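Local coordinates for acyl-CoA N-acyltransferases (NAT) superfamily protein (Arabidopsis thaliana, PDB 6TH0) that probably acetylates the N-terminal methionine of transmembrane proteins, and lysine side chains, with acetyl-CoA as donor, through the GNAT domain that this chain holds, at residues Y133-A138 with R156-F161; E17-I22 with I64-A69; T93-L98 with N117-Y122. One frame throughout, in Å; residues are numbered along the deposited sequence.

Contact 1 (Y133-A138 with R156-F161). With ACO (acetyl coenzyme *a), chain C.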
loop_
_atom_site.group_PDB
_atom_site.type_symbol
_atom_site.label_atom_id
_atom_site.label_comp_id
_atom_site.label_asym_id
_atom_site.label_seq_id
_atom_site.Cartn_x
_atom_site.Cartn_y
_atom_site.Cartn_z
ATOM N N TYR A 133 -4.390 -6.617 3.094
ATOM C CA TYR A 133 -3.556 -6.713 4.289
ATOM C C TYR A 133 -2.211 -6.049 4.025
ATOM O O TYR A 133 -1.876 -5.683 2.895
ATOM C CB TYR A 133 -3.390 -8.166 4.787
ATOM C CG TYR A 133 -2.460 -9.102 4.020
ATOM C CD1 TYR A 133 -2.782 -9.566 2.741
ATOM C CD2 TYR A 133 -1.285 -9.573 4.608
ATOM C CE1 TYR A 133 -1.921 -10.436 2.053
ATOM C CE2 TYR A 133 -0.434 -10.445 3.937
ATOM C CZ TYR A 133 -0.753 -10.881 2.662
ATOM O OH TYR A 133 0.107 -11.762 2.001
ATOM N N LEU A 134 -1.475 -5.819 5.102
ATOM C CA LEU A 134 -0.199 -5.126 5.037
ATOM C C LEU A 134 0.477 -5.251 6.393
ATOM O O LEU A 134 -0.116 -5.719 7.369
ATOM C CB LEU A 134 -0.395 -3.656 4.657
ATOM C CG LEU A 134 -1.108 -2.869 5.767
ATOM C CD1 LEU A 134 -0.643 -1.445 5.708
ATOM C CD2 LEU A 134 -2.646 -2.940 5.685
ATOM N N HIS A 135 1.716 -4.788 6.447
ATOM C CA HIS A 135 2.472 -4.703 7.681
ATOM C C HIS A 135 2.866 -3.253 7.905
ATOM O O HIS A 135 3.238 -2.548 6.963
ATOM C CB HIS A 135 3.717 -5.599 7.647
ATOM C CG HIS A 135 3.407 -7.061 7.569
ATOM N ND1 HIS A 135 3.239 -7.728 6.376
ATOM C CD2 HIS A 135 3.254 -7.985 8.545
ATOM C CE1 HIS A 135 2.992 -9.004 6.620
ATOM N NE2 HIS A 135 2.995 -9.185 7.930
ATOM N N VAL A 136 2.746 -2.814 9.151
ATOM C CA VAL A 136 3.106 -1.471 9.568
ATOM C C VAL A 136 4.261 -1.575 10.550
ATOM O O VAL A 136 4.251 -2.429 11.445
ATOM C CB VAL A 136 1.891 -0.768 10.217
ATOM C CG1 VAL A 136 2.241 0.625 10.669
ATOM C CG2 VAL A 136 0.699 -0.772 9.256
ATOM N N ILE A 137 5.258 -0.699 10.401
ATOM C CA ILE A 137 6.306 -0.655 11.405
ATOM C C ILE A 137 5.652 -0.348 12.743
ATOM O O ILE A 137 4.834 0.571 12.844
ATOM C CB ILE A 137 7.342 0.414 11.040
ATOM C CG1 ILE A 137 8.101 0.002 9.779
ATOM C CG2 ILE A 137 8.273 0.653 12.209
ATOM C CD1 ILE A 137 9.034 1.095 9.253
ATOM N N ALA A 138 6.036 -1.096 13.782
ATOM C CA ALA A 138 5.251 -1.113 15.018
ATOM C C ALA A 138 5.332 0.191 15.805
ATOM O O ALA A 138 4.442 0.462 16.620
ATOM C CB ALA A 138 5.682 -2.274 15.909
ATOM N N ARG A 156 -1.701 -9.002 14.874
ATOM C CA ARG A 156 -0.634 -9.552 15.705
ATOM C C ARG A 156 0.666 -8.825 15.400
ATOM O O ARG A 156 0.805 -8.153 14.376
ATOM C CB ARG A 156 -0.478 -11.062 15.480
ATOM C CG ARG A 156 -0.243 -11.470 14.020
ATOM C CD ARG A 156 -0.673 -12.932 13.859
ATOM N NE ARG A 156 -0.726 -13.318 12.458
ATOM C CZ ARG A 156 -1.459 -14.326 11.991
ATOM N NH1 ARG A 156 -2.214 -15.041 12.817
ATOM N NH2 ARG A 156 -1.442 -14.614 10.694
ATOM N N ARG A 157 1.634 -9.004 16.292
ATOM C CA ARG A 157 2.959 -8.420 16.156
ATOM C C ARG A 157 3.948 -9.453 15.620
ATOM O O ARG A 157 4.002 -10.581 16.124
ATOM C CB ARG A 157 3.445 -7.897 17.505
ATOM C CG ARG A 157 4.751 -7.116 17.446
ATOM C CD ARG A 157 5.181 -6.710 18.840
ATOM N NE ARG A 157 6.317 -5.802 18.794
ATOM C CZ ARG A 157 6.213 -4.484 18.920
ATOM N NH1 ARG A 157 7.296 -3.733 18.867
ATOM N NH2 ARG A 157 5.024 -3.917 19.101
ATOM N N LEU A 158 4.708 -9.072 14.593
ATOM C CA LEU A 158 5.762 -9.912 14.027
ATOM C C LEU A 158 7.118 -9.348 14.442
ATOM O O LEU A 158 7.447 -8.206 14.110
ATOM C CB LEU A 158 5.660 -9.979 12.502
ATOM C CG LEU A 158 4.448 -10.770 12.003
ATOM C CD1 LEU A 158 3.139 -10.066 12.330
ATOM C CD2 LEU A 158 4.554 -11.082 10.518
ATOM N N HIS A 159 7.922 -10.162 15.111
ATOM C CA HIS A 159 9.196 -9.684 15.626
ATOM C C HIS A 159 10.292 -9.717 14.564
ATOM O O HIS A 159 10.401 -10.666 13.784
ATOM C CB HIS A 159 9.595 -10.522 16.835
ATOM C CG HIS A 159 8.570 -10.495 17.926
ATOM N ND1 HIS A 159 8.517 -9.492 18.870
ATOM C CD2 HIS A 159 7.541 -11.330 18.205
ATOM C CE1 HIS A 159 7.505 -9.716 19.690
ATOM N NE2 HIS A 159 6.896 -10.823 19.308
ATOM N N GLY A 160 11.096 -8.656 14.522
ATOM C CA GLY A 160 12.196 -8.633 13.573
ATOM C C GLY A 160 11.776 -8.615 12.121
ATOM O O GLY A 160 12.540 -9.046 11.265
ATOM N N PHE A 161 10.571 -8.133 11.824
ATOM C CA PHE A 161 10.049 -8.183 10.464
ATOM C C PHE A 161 10.881 -7.324 9.517
ATOM O O PHE A 161 11.175 -7.735 8.391
ATOM C CB PHE A 161 8.593 -7.726 10.465
ATOM C CG PHE A 161 7.882 -7.969 9.167
ATOM C CD1 PHE A 161 7.389 -9.227 8.860
ATOM C CD2 PHE A 161 7.674 -6.935 8.269
ATOM C CE1 PHE A 161 6.739 -9.459 7.654
ATOM C CE2 PHE A 161 7.013 -7.157 7.074
ATOM C CZ PHE A 161 6.541 -8.412 6.768
HETATM N N1A ACO C . -7.731 18.721 8.714
HETATM C C2A ACO C . -6.901 18.354 9.750
HETATM N N3A ACO C . -6.327 17.175 10.045
HETATM C C4A ACO C . -6.655 16.195 9.117
HETATM C C5A ACO C . -7.503 16.422 7.987
HETATM C C6A ACO C . -8.026 17.720 7.826
HETATM N N6A ACO C . -8.843 17.999 6.762
HETATM N N7A ACO C . -7.655 15.256 7.224
HETATM C C8A ACO C . -6.912 14.342 7.882
HETATM N N9A ACO C . -6.296 14.854 9.024
HETATM C C1B ACO C . -5.435 14.147 9.974
HETATM C C2B ACO C . -5.889 12.644 10.265
HETATM O O2B ACO C . -6.891 12.634 11.194
HETATM C C3B ACO C . -4.479 12.238 10.904
HETATM O O3B ACO C . -4.461 12.849 12.099
HETATM P P3B ACO C . -3.512 11.915 13.369
HETATM O O7A ACO C . -2.153 12.220 12.796
HETATM O O8A ACO C . -3.883 12.604 14.671
HETATM O O9A ACO C . -4.029 10.520 13.109
HETATM C C4B ACO C . -3.465 12.877 9.895
HETATM O O4B ACO C . -4.089 14.114 9.419
HETATM C C5B ACO C . -3.102 11.911 8.752
HETATM O O5B ACO C . -4.240 11.432 8.105
HETATM P P1A ACO C . -4.010 11.555 6.476
HETATM O O1A ACO C . -3.838 12.981 6.106
HETATM O O2A ACO C . -5.053 10.695 5.818
HETATM O O3A ACO C . -2.555 10.812 6.029
HETATM P P2A ACO C . -1.454 11.763 5.389
HETATM O O4A ACO C . -1.760 12.123 3.981
HETATM O O5A ACO C . -0.910 12.805 6.330
HETATM O O6A ACO C . -0.101 10.696 5.168
HETATM C CBP ACO C . 1.313 8.930 5.990
HETATM C CCP ACO C . -0.031 9.758 6.186
HETATM C CDP ACO C . 1.157 8.116 4.727
HETATM C CEP ACO C . 1.556 8.017 7.193
HETATM C CAP ACO C . 2.428 10.000 5.850
HETATM O OAP ACO C . 2.707 10.617 7.104
HETATM C C9P ACO C . 3.758 9.462 5.328
HETATM O O9P ACO C . 4.020 9.517 4.146
HETATM N N8P ACO C . 4.680 8.987 6.236
HETATM C C7P ACO C . 6.012 8.449 5.800
HETATM C C6P ACO C . 5.841 7.186 5.008
HETATM C C5P ACO C . 5.249 6.174 5.926
HETATM O O5P ACO C . 5.512 6.069 7.114
HETATM N N4P ACO C . 4.332 5.310 5.362
HETATM C C3P ACO C . 3.744 4.336 6.280
HETATM C C2P ACO C . 3.390 3.100 5.534
HETATM S S1P ACO C . 2.676 1.893 6.754
HETATM C C ACO C . 4.227 1.121 7.211
HETATM O O ACO C . 4.764 1.311 8.275
HETATM C CH3 ACO C . 4.858 0.287 6.220
HETATM O O HOH W 1 5.644 -0.765 18.950
#
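Arg157 lays one face of its guanidinium over the methyl of Ala138, with NH2 3.6 Å from CB. Its chain, extended from CG to NE, carries the group past the end of strand 129-137, while NE forms a salt bridge with Asp170. At the guanidinium edge, in its plane, NH2 donates to a water 3.2 Å off, which passes a weak bond on to Ala138 O. Leu158 brings its CD2 branch obliquely to the His135 imidazole, 3.6 Å from NE2. Strand 167-177 runs between the two strands, so the two segments meet across an intervening strand of the GNAT sheet. On strand 129-137 Ile137 N donates almost straight to the acetyl O of acetyl-CoA (3.0 Å, 162°), the neighbouring Val136 CG1 touching the same oxygen. A type II beta turn from Leu158 to Phe161 then takes the chain round a corner and delivers Phe161. With CG anti to the backbone N (chi1 -170°), its ring stacks face to face on His135, centroids 4.1 Å apart and planes inclined by 25°. CZ sits over the centre of the imidazole, whose rotation is further fixed by hydrogen bonds of ND1 with Tyr96 OH and of NE2 with Glu78.

Contact 2 (E17-I22 with I64-A69)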
loop_
_atom_site.group_PDB
_atom_site.type_symbol
_atom_site.label_atom_id
_atom_site.label_comp_id
_atom_site.label_asym_id
_atom_site.label_seq_id
_atom_site.Cartn_x
_atom_site.Cartn_y
_atom_site.Cartn_z
ATOM N N GLU A 17 11.394 8.012 -12.120
ATOM C CA GLU A 17 12.394 8.779 -11.371
ATOM C C GLU A 17 11.812 9.341 -10.083
ATOM O O GLU A 17 12.386 9.170 -9.000
ATOM C CB GLU A 17 12.952 9.911 -12.231
ATOM C CG GLU A 17 14.211 10.545 -11.667
ATOM C CD GLU A 17 14.594 11.824 -12.394
ATOM O OE1 GLU A 17 14.255 11.952 -13.592
ATOM O OE2 GLU A 17 15.223 12.702 -11.765
ATOM N N ARG A 18 10.666 10.012 -10.180
ATOM C CA ARG A 18 10.056 10.594 -8.986
ATOM C C ARG A 18 9.679 9.516 -7.977
ATOM O O ARG A 18 9.908 9.676 -6.773
ATOM C CB ARG A 18 8.834 11.425 -9.378
ATOM C CG ARG A 18 7.957 11.855 -8.206
ATOM C CD ARG A 18 8.646 12.913 -7.344
ATOM N NE ARG A 18 7.661 13.584 -6.500
ATOM C CZ ARG A 18 7.969 14.432 -5.520
ATOM N NH1 ARG A 18 9.238 14.712 -5.262
ATOM N NH2 ARG A 18 7.009 15.004 -4.811
ATOM N N LEU A 19 9.116 8.403 -8.448
ATOM C CA LEU A 19 8.715 7.326 -7.552
ATOM C C LEU A 19 9.900 6.782 -6.775
ATOM O O LEU A 19 9.810 6.579 -5.552
ATOM C CB LEU A 19 8.046 6.196 -8.348
ATOM C CG LEU A 19 7.344 5.110 -7.528
ATOM C CD1 LEU A 19 6.129 5.613 -6.744
ATOM C CD2 LEU A 19 6.995 3.908 -8.422
ATOM N N GLU A 20 11.014 6.524 -7.461
ATOM C CA GLU A 20 12.180 5.998 -6.766
ATOM C C GLU A 20 12.677 7.010 -5.753
ATOM O O GLU A 20 12.981 6.666 -4.608
ATOM C CB GLU A 20 13.308 5.667 -7.736
ATOM C CG GLU A 20 13.129 4.417 -8.575
ATOM C CD GLU A 20 14.331 4.184 -9.473
ATOM O OE1 GLU A 20 14.686 5.106 -10.240
ATOM O OE2 GLU A 20 14.934 3.092 -9.396
ATOM N N GLN A 21 12.710 8.273 -6.157
ATOM C CA GLN A 21 13.269 9.322 -5.310
ATOM C C GLN A 21 12.447 9.508 -4.037
ATOM O O GLN A 21 13.004 9.586 -2.936
ATOM C CB GLN A 21 13.349 10.606 -6.133
ATOM C CG GLN A 21 13.617 11.880 -5.373
ATOM C CD GLN A 21 12.718 12.999 -5.863
ATOM O OE1 GLN A 21 11.652 13.245 -5.296
ATOM N NE2 GLN A 21 13.128 13.667 -6.935
ATOM N N ILE A 22 11.119 9.577 -4.166
ATOM C CA ILE A 22 10.260 9.770 -3.000
ATOM C C ILE A 22 10.329 8.565 -2.063
ATOM O O ILE A 22 10.302 8.723 -0.837
ATOM C CB ILE A 22 8.818 10.091 -3.434
ATOM C CG1 ILE A 22 8.035 10.672 -2.245
ATOM C CG2 ILE A 22 8.116 8.830 -3.978
ATOM C CD1 ILE A 22 6.728 11.330 -2.639
ATOM N N ILE A 64 2.613 13.523 -5.717
ATOM C CA ILE A 64 2.914 13.944 -4.356
ATOM C C ILE A 64 2.437 12.918 -3.330
ATOM O O ILE A 64 2.552 13.136 -2.120
ATOM C CB ILE A 64 2.339 15.349 -4.078
ATOM C CG1 ILE A 64 0.873 15.447 -4.495
ATOM C CG2 ILE A 64 3.144 16.390 -4.844
ATOM C CD1 ILE A 64 -0.094 14.758 -3.554
ATOM N N GLY A 65 1.938 11.782 -3.798
ATOM C CA GLY A 65 1.555 10.693 -2.920
ATOM C C GLY A 65 1.495 9.435 -3.754
ATOM O O GLY A 65 1.400 9.494 -4.980
ATOM N N PHE A 66 1.589 8.292 -3.081
ATOM C CA PHE A 66 1.612 7.030 -3.813
ATOM C C PHE A 66 1.124 5.922 -2.894
ATOM O O PHE A 66 1.219 6.027 -1.669
ATOM C CB PHE A 66 3.031 6.711 -4.309
ATOM C CG PHE A 66 4.011 6.586 -3.212
ATOM C CD1 PHE A 66 4.171 5.381 -2.547
ATOM C CD2 PHE A 66 4.717 7.699 -2.764
ATOM C CE1 PHE A 66 5.055 5.274 -1.476
ATOM C CE2 PHE A 66 5.595 7.593 -1.710
ATOM C CZ PHE A 66 5.783 6.387 -1.074
ATOM N N VAL A 67 0.584 4.860 -3.493
ATOM C CA VAL A 67 0.385 3.596 -2.794
ATOM C C VAL A 67 0.671 2.480 -3.793
ATOM O O VAL A 67 0.333 2.615 -4.971
ATOM C CB VAL A 67 -1.038 3.462 -2.224
ATOM C CG1 VAL A 67 -2.064 3.473 -3.351
ATOM C CG2 VAL A 67 -1.162 2.204 -1.370
ATOM N N THR A 68 1.436 1.471 -3.373
ATOM C CA THR A 68 1.713 0.298 -4.202
ATOM C C THR A 68 1.210 -0.972 -3.517
ATOM O O THR A 68 1.203 -1.072 -2.281
ATOM C CB THR A 68 3.197 0.155 -4.498
ATOM O OG1 THR A 68 3.900 -0.025 -3.264
ATOM C CG2 THR A 68 3.714 1.405 -5.211
ATOM N N ALA A 69 0.759 -1.939 -4.321
ATOM C CA ALA A 69 0.180 -3.159 -3.779
ATOM C C ALA A 69 0.421 -4.309 -4.756
ATOM O O ALA A 69 0.535 -4.106 -5.966
ATOM C CB ALA A 69 -1.326 -3.011 -3.507
#
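Arg18 NH1 donates to Gln21 OE1 at 2.8 Å, three residues further along the same helix, while the NH2 of that guanidinium reaches across to Ile64. The bond is bent at the hydrogen (133°); OE1 lies tilted from the guanidinium plane, although NH1 approaches within the plane of the Gln21 amide carbonyl. A bend at chi2 (71°) turns the arginine chain along the helix surface, and NE is held by Leu63 O. Thus tied to both helix and strand, the guanidinium presents its edge to the CG2 branch of Ile64, 4.1 Å from NH2, and one face, toward the rim, to Ile22 CD1.

Deeper in, the contact is wholly apolar. Ile22 points at the strand and runs alongside Phe66, the two side chains heading opposite ways, with Ile22 CG2 meeting Phe66 CE2 at 3.6 Å. Its CG1 and CD1 also come to 4.0 Å from Phe66 CE2, so three carbons of Ile22 gather round one corner of the ring. Phe66 CG is turned between the backbone N and the carbonyl carbon (chi1 60°), which stands the ring up toward the helix. Leu19 touches the root of the same side chain, with CD1 4.1 Å from Phe66 CB.

Ile64 and Gly65 both face Ala50 in a classic beta bulge, a break in the strand's regular alternation next to Phe66. Helix 16-26 packs on one face of the GNAT sheet: Leu19 also touches Phe36 and Val39 of helix 33-41, Phe66 meets His23 and Thr99, and strand 63-73 runs antiparallel between strands 45-52 and 93-102.

Contact 3 (T93-L98 with N117-Y122)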
loop_
_atom_site.group_PDB
_atom_site.type_symbol
_atom_site.label_atom_id
_atom_site.label_comp_id
_atom_site.label_asym_id
_atom_site.label_seq_id
_atom_site.Cartn_x
_atom_site.Cartn_y
_atom_site.Cartn_z
ATOM N N THR A 93 -7.989 -14.465 -3.810
ATOM C CA THR A 93 -6.794 -13.648 -3.697
ATOM C C THR A 93 -6.935 -12.617 -2.587
ATOM O O THR A 93 -7.997 -12.430 -1.996
ATOM C CB THR A 93 -6.501 -12.918 -5.008
ATOM O OG1 THR A 93 -7.684 -12.208 -5.410
ATOM C CG2 THR A 93 -6.054 -13.912 -6.112
ATOM N N LEU A 94 -5.828 -11.939 -2.357
ATOM C CA LEU A 94 -5.719 -10.842 -1.410
ATOM C C LEU A 94 -4.889 -9.758 -2.071
ATOM O O LEU A 94 -4.064 -10.046 -2.940
ATOM C CB LEU A 94 -5.055 -11.289 -0.113
ATOM C CG LEU A 94 -5.847 -12.243 0.758
ATOM C CD1 LEU A 94 -4.937 -12.923 1.757
ATOM C CD2 LEU A 94 -6.942 -11.466 1.469
ATOM N N VAL A 95 -5.144 -8.505 -1.688
ATOM C CA VAL A 95 -4.294 -7.381 -2.070
ATOM C C VAL A 95 -3.410 -7.041 -0.881
ATOM O O VAL A 95 -3.911 -6.874 0.239
ATOM C CB VAL A 95 -5.132 -6.171 -2.517
ATOM C CG1 VAL A 95 -4.225 -5.002 -2.886
ATOM C CG2 VAL A 95 -6.015 -6.562 -3.707
ATOM N N TYR A 96 -2.097 -6.973 -1.115
ATOM C CA TYR A 96 -1.107 -6.655 -0.087
ATOM C C TYR A 96 -0.527 -5.271 -0.356
ATOM O O TYR A 96 0.179 -5.075 -1.346
ATOM C CB TYR A 96 0.007 -7.711 -0.080
ATOM C CG TYR A 96 1.069 -7.503 0.982
ATOM C CD1 TYR A 96 0.817 -7.813 2.320
ATOM C CD2 TYR A 96 2.331 -7.015 0.645
ATOM C CE1 TYR A 96 1.779 -7.627 3.298
ATOM C CE2 TYR A 96 3.302 -6.816 1.614
ATOM C CZ TYR A 96 3.028 -7.122 2.933
ATOM O OH TYR A 96 4.007 -6.932 3.885
ATOM N N ILE A 97 -0.778 -4.320 0.545
ATOM C CA ILE A 97 -0.178 -3.000 0.366
ATOM C C ILE A 97 1.294 -3.088 0.723
ATOM O O ILE A 97 1.661 -3.571 1.808
ATOM C CB ILE A 97 -0.892 -1.943 1.220
ATOM C CG1 ILE A 97 -2.286 -1.654 0.661
ATOM C CG2 ILE A 97 -0.018 -0.650 1.289
ATOM C CD1 ILE A 97 -3.180 -0.906 1.624
ATOM N N LEU A 98 2.142 -2.654 -0.208
ATOM C CA LEU A 98 3.589 -2.668 -0.065
ATOM C C LEU A 98 4.082 -1.334 0.503
ATOM O O LEU A 98 4.743 -1.297 1.542
ATOM C CB LEU A 98 4.248 -2.901 -1.416
ATOM C CG LEU A 98 3.969 -4.264 -2.087
ATOM C CD1 LEU A 98 4.166 -4.147 -3.575
ATOM C CD2 LEU A 98 4.955 -5.261 -1.525
ATOM N N ASN A 117 -8.142 4.028 0.370
ATOM C CA ASN A 117 -9.489 3.804 -0.139
ATOM C C ASN A 117 -9.455 3.255 -1.565
ATOM O O ASN A 117 -10.232 2.354 -1.918
ATOM C CB ASN A 117 -10.275 5.116 -0.068
ATOM C CG ASN A 117 -11.721 4.944 -0.424
ATOM O OD1 ASN A 117 -12.365 3.997 0.016
ATOM N ND2 ASN A 117 -12.249 5.859 -1.227
ATOM N N GLU A 118 -8.556 3.786 -2.399
ATOM C CA GLU A 118 -8.416 3.275 -3.761
ATOM C C GLU A 118 -8.081 1.791 -3.762
ATOM O O GLU A 118 -8.617 1.026 -4.571
ATOM C CB GLU A 118 -7.335 4.057 -4.510
ATOM C CG GLU A 118 -7.674 5.521 -4.749
ATOM C CD GLU A 118 -8.885 5.697 -5.641
ATOM O OE1 GLU A 118 -9.144 4.796 -6.457
ATOM O OE2 GLU A 118 -9.589 6.724 -5.517
ATOM N N VAL A 119 -7.205 1.359 -2.854
ATOM C CA VAL A 119 -6.825 -0.047 -2.814
ATOM C C VAL A 119 -8.002 -0.914 -2.374
ATOM O O VAL A 119 -8.255 -1.977 -2.950
ATOM C CB VAL A 119 -5.614 -0.245 -1.888
ATOM C CG1 VAL A 119 -5.236 -1.714 -1.841
ATOM C CG2 VAL A 119 -4.415 0.616 -2.358
ATOM N N VAL A 120 -8.742 -0.474 -1.357
ATOM C CA VAL A 120 -9.900 -1.236 -0.890
ATOM C C VAL A 120 -10.972 -1.291 -1.967
ATOM O O VAL A 120 -11.563 -2.346 -2.227
ATOM C CB VAL A 120 -10.444 -0.619 0.414
ATOM C CG1 VAL A 120 -11.725 -1.338 0.857
ATOM C CG2 VAL A 120 -9.380 -0.629 1.493
ATOM N N LYS A 121 -11.238 -0.157 -2.614
ATOM C CA LYS A 121 -12.209 -0.131 -3.703
ATOM C C LYS A 121 -11.775 -1.034 -4.850
ATOM O O LYS A 121 -12.610 -1.669 -5.502
ATOM C CB LYS A 121 -12.397 1.316 -4.160
ATOM C CG LYS A 121 -13.412 2.081 -3.312
ATOM C CD LYS A 121 -13.437 3.589 -3.575
ATOM C CE LYS A 121 -13.432 3.978 -5.036
ATOM N NZ LYS A 121 -12.876 5.368 -5.163
ATOM N N TYR A 122 -10.469 -1.101 -5.111
ATOM C CA TYR A 122 -9.961 -2.011 -6.130
ATOM C C TYR A 122 -10.202 -3.462 -5.736
ATOM O O TYR A 122 -10.712 -4.255 -6.535
ATOM C CB TYR A 122 -8.470 -1.758 -6.379
ATOM C CG TYR A 122 -7.881 -2.704 -7.407
ATOM C CD1 TYR A 122 -8.088 -2.491 -8.764
ATOM C CD2 TYR A 122 -7.135 -3.816 -7.025
ATOM C CE1 TYR A 122 -7.569 -3.352 -9.718
ATOM C CE2 TYR A 122 -6.608 -4.687 -7.982
ATOM C CZ TYR A 122 -6.830 -4.443 -9.318
ATOM O OH TYR A 122 -6.312 -5.286 -10.271
#
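Val119 CG1 sits against two residues of the strand at once, 3.6 Å from Val95 CG1 and 3.9 Å from Ile97 CG1. Val95 and Ile97 are two apart and so face the helix together, and this single methyl takes up the space between them. The valines cross at a slant, each with CG1 anti to its own backbone N (179° in both), which puts the two methyls against each other. Ile97 adds its CD1, the end of a chain that runs out past the same methyl. One turn along the helix, Tyr122 turns its ring edge to Val95, a looser touch of 4.5 Å between Tyr122 CD2 and Val95 CG2.

Strand 93-98 and helix 117-122 run nearly antiparallel (169°), their axes 9.6 Å apart: they are the first strand and the helix of a beta-alpha-beta unit that strand 129-137 completes, parallel to strand 93-102. The connection from strand to helix holds Lys108 and Gly110, whose backbone N atoms bind acetyl-CoA, as in the pyrophosphate loop of GNAT enzymes.

Around this core, Trp48 of strand 45-52 covers Val119 and meets the Tyr122 ring at a steep angle. Val95 also leans on Ala69 and Ile71 of one neighbouring strand and on Cys129 of the other, and Ile97 on Val132. On the outer side of the helix Lys121 NZ forms a salt bridge with Glu118 OE2 (3.6 Å). Tyr96, between the two inward-facing residues of the strand, points to the other side of the sheet.

From the N terminus, contact 2 comes first, closing a loop of 41 residues that brings strand 63-73 back against helix 16-26. Contact 3 then closes 18 residues, folding helix 111-123 over strand 93-102, and contact 1 closes the 17 that include helix 141-149 and joins strand 129-137 to the edge strand 153-164. The three lie in series; none nests or crosses. All reach one sheet, but the helices of contacts 2 and 3 cover opposite faces: Phe66 serves the first, while Val67 CG2 meets Val119 CG2 of the second. Thr68 O to Leu98 N joins contacts 2 and 3 across adjacent strands; Tyr133 N to Val95 O does so for contacts 3 and 1.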